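PDB 5Z3K: glucosidase from Croceicoccus marinus, which probably hydrolyses O-glycosidic bonds as a beta-glucosidase of glycoside hydrolase family 39. Local coordinates for residues L43-T52 against Q97-I105. Residues are numbered along the deposited sequence; the frame is centred on the assembly and turned at random.
Sequences LDVWRNAQVT and QTRSIGANI
Ile101 wedges its branched side chain against helix 43-48 and joins three of the four apolar side-chain pairs. Its CG2 presses on the aliphatic root of Arg47, 3.7 Å from CB, while CD1 reaches Trp46 CB at 3.8 Å, at the indole edge. Leu43, with CG anti to the backbone N (chi1 -178°), spreads its forked end over the last turn of helix 89-100 and the residue after it: CD1 lies 3.9 Å from Ile101 CG2, and CD2 meets Gln97 CB. An alanine in place of Leu43 would probably open a gap beside Ile101 CG2 and Gln97 CB. Small Ala103 lets its CB come within 3.5 Å of Val51 O.

Asn104 N donates to Thr52 O (2.9 Å) from above the carbonyl plane; one water joins that oxygen to Asn104 ND2, and another bridges Val51 O and Ile101 O. On the solvent side Arg47 forms a salt bridge with Asp44: NE and NH2 grip OD1 side-on, in the guanidinium plane but above that of the carboxylate.

Gln50 and Gly102 end their helices in Schellman motifs at positive phi, easy for glycine, less so for glutamine. The chains then enter adjacent parallel strands 53-55 and 104-109 of the TIM barrel.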
# COMPACT_ATOMS: atom_id res chain seq x y z
N LEU A 43 3.26 -9.12 13.63
CA LEU A 43 4.43 -8.89 12.79
C LEU A 43 4.78 -10.12 11.95
O LEU A 43 5.24 -10.00 10.81
CB LEU A 43 5.62 -8.49 13.66
CG LEU A 43 6.92 -8.16 12.94
CD1 LEU A 43 6.73 -6.93 12.03
CD2 LEU A 43 8.07 -7.92 13.96
N ASP A 44 4.60 -11.32 12.52
CA ASP A 44 4.90 -12.53 11.75
C ASP A 44 4.01 -12.66 10.52
O ASP A 44 4.42 -13.27 9.53
CB ASP A 44 4.76 -13.78 12.62
CG ASP A 44 5.27 -15.02 11.93
OD1 ASP A 44 6.50 -15.11 11.69
OD2 ASP A 44 4.45 -15.91 11.62
N VAL A 45 2.78 -12.12 10.57
CA VAL A 45 1.92 -12.15 9.39
C VAL A 45 2.47 -11.22 8.31
O VAL A 45 2.46 -11.55 7.12
CB VAL A 45 0.46 -11.78 9.75
CG1 VAL A 45 -0.46 -11.87 8.51
CG2 VAL A 45 -0.08 -12.67 10.86
N TRP A 46 2.96 -10.05 8.71
CA TRP A 46 3.60 -9.16 7.73
C TRP A 46 4.82 -9.83 7.10
O TRP A 46 5.06 -9.72 5.89
CB TRP A 46 4.00 -7.84 8.40
CG TRP A 46 2.90 -6.88 8.69
CD1 TRP A 46 1.57 -7.16 8.80
CD2 TRP A 46 3.04 -5.47 8.91
NE1 TRP A 46 0.86 -6.01 9.08
CE2 TRP A 46 1.74 -4.95 9.14
CE3 TRP A 46 4.13 -4.60 8.95
CZ2 TRP A 46 1.51 -3.60 9.40
CZ3 TRP A 46 3.90 -3.24 9.21
CH2 TRP A 46 2.60 -2.76 9.43
N ARG A 47 5.60 -10.54 7.91
CA ARG A 47 6.75 -11.29 7.39
C ARG A 47 6.30 -12.35 6.40
O ARG A 47 6.85 -12.45 5.29
CB ARG A 47 7.52 -11.94 8.55
CG ARG A 47 8.76 -12.69 8.09
CD ARG A 47 9.15 -13.79 9.08
NE ARG A 47 8.02 -14.66 9.38
CZ ARG A 47 7.52 -15.58 8.56
NH1 ARG A 47 8.08 -15.80 7.37
NH2 ARG A 47 6.48 -16.30 8.95
N ASN A 48 5.30 -13.16 6.77
CA ASN A 48 4.80 -14.19 5.87
C ASN A 48 4.20 -13.60 4.60
O ASN A 48 4.26 -14.23 3.53
CB ASN A 48 3.78 -15.06 6.60
CG ASN A 48 3.59 -16.39 5.92
OD1 ASN A 48 4.56 -17.11 5.68
ND2 ASN A 48 2.35 -16.71 5.58
N ALA A 49 3.60 -12.42 4.70
CA ALA A 49 3.09 -11.74 3.51
C ALA A 49 4.19 -11.09 2.68
O ALA A 49 3.89 -10.54 1.62
CB ALA A 49 2.07 -10.67 3.93
N GLN A 50 5.44 -11.10 3.15
CA GLN A 50 6.55 -10.44 2.47
C GLN A 50 6.27 -8.97 2.19
O GLN A 50 6.51 -8.46 1.09
CB GLN A 50 6.92 -11.19 1.18
CG GLN A 50 7.07 -12.70 1.42
CD GLN A 50 8.26 -13.30 0.70
OE1 GLN A 50 9.31 -12.66 0.57
NE2 GLN A 50 8.11 -14.53 0.24
N VAL A 51 5.72 -8.27 3.20
CA VAL A 51 5.61 -6.81 3.13
C VAL A 51 6.99 -6.23 2.83
O VAL A 51 7.98 -6.60 3.47
CB VAL A 51 5.04 -6.26 4.46
CG1 VAL A 51 5.26 -4.73 4.57
CG2 VAL A 51 3.56 -6.62 4.60
N THR A 52 7.07 -5.31 1.85
CA THR A 52 8.33 -4.71 1.45
C THR A 52 8.44 -3.22 1.78
O THR A 52 9.54 -2.66 1.65
CB THR A 52 8.56 -4.89 -0.06
OG1 THR A 52 7.39 -4.50 -0.77
CG2 THR A 52 8.90 -6.34 -0.39
N GLN A 97 11.10 -3.22 14.24
CA GLN A 97 10.23 -4.32 13.82
C GLN A 97 10.16 -4.40 12.31
O GLN A 97 10.26 -5.49 11.73
CB GLN A 97 8.82 -4.14 14.38
CG GLN A 97 8.71 -4.36 15.89
CD GLN A 97 7.38 -3.89 16.44
OE1 GLN A 97 6.49 -3.47 15.69
NE2 GLN A 97 7.23 -3.95 17.77
N THR A 98 10.00 -3.26 11.65
CA THR A 98 9.85 -3.25 10.20
C THR A 98 11.13 -3.72 9.53
O THR A 98 11.09 -4.52 8.59
CB THR A 98 9.46 -1.85 9.73
OG1 THR A 98 8.24 -1.44 10.37
CG2 THR A 98 9.28 -1.83 8.22
N ARG A 99 12.29 -3.25 10.02
CA ARG A 99 13.54 -3.67 9.41
C ARG A 99 13.82 -5.16 9.66
O ARG A 99 14.46 -5.81 8.82
CB ARG A 99 14.71 -2.82 9.92
CG ARG A 99 14.60 -1.31 9.61
CD ARG A 99 14.62 -1.02 8.09
NE ARG A 99 15.91 -1.38 7.49
CZ ARG A 99 16.09 -1.69 6.21
NH1 ARG A 99 15.06 -1.71 5.38
NH2 ARG A 99 17.30 -1.99 5.76
N SER A 100 13.33 -5.72 10.77
CA SER A 100 13.61 -7.11 11.08
C SER A 100 12.92 -8.08 10.12
O SER A 100 13.35 -9.23 10.01
CB SER A 100 13.20 -7.42 12.52
OG SER A 100 11.81 -7.63 12.62
N ILE A 101 11.87 -7.65 9.42
CA ILE A 101 11.24 -8.47 8.39
C ILE A 101 11.69 -8.06 6.99
O ILE A 101 11.14 -8.54 6.00
CB ILE A 101 9.71 -8.44 8.50
CG1 ILE A 101 9.15 -7.04 8.17
CG2 ILE A 101 9.26 -8.93 9.89
CD1 ILE A 101 7.69 -7.04 7.85
N GLY A 102 12.70 -7.19 6.88
CA GLY A 102 13.28 -6.86 5.60
C GLY A 102 12.54 -5.81 4.81
O GLY A 102 12.79 -5.64 3.62
N ALA A 103 11.64 -5.07 5.45
CA ALA A 103 10.87 -4.05 4.75
C ALA A 103 11.52 -2.67 4.86
O ALA A 103 12.18 -2.34 5.86
CB ALA A 103 9.44 -4.01 5.29
N ASN A 104 11.34 -1.88 3.82
CA ASN A 104 11.73 -0.47 3.86
C ASN A 104 10.63 0.36 4.51
O ASN A 104 9.53 -0.11 4.78
CB ASN A 104 12.04 0.03 2.45
CG ASN A 104 13.41 -0.40 1.98
OD1 ASN A 104 14.39 0.32 2.14
ND2 ASN A 104 13.48 -1.58 1.40
N ILE A 105 10.94 1.63 4.76
CA ILE A 105 10.02 2.50 5.50
C ILE A 105 9.73 3.75 4.69
O ILE A 105 10.64 4.34 4.08
CB ILE A 105 10.58 2.84 6.90
CG1 ILE A 105 10.67 1.55 7.73
CG2 ILE A 105 9.68 3.83 7.61
CD1 ILE A 105 11.49 1.67 9.00
O HOH W 1 8.84 -8.83 4.72
O HOH W 2 11.57 -2.52 -0.22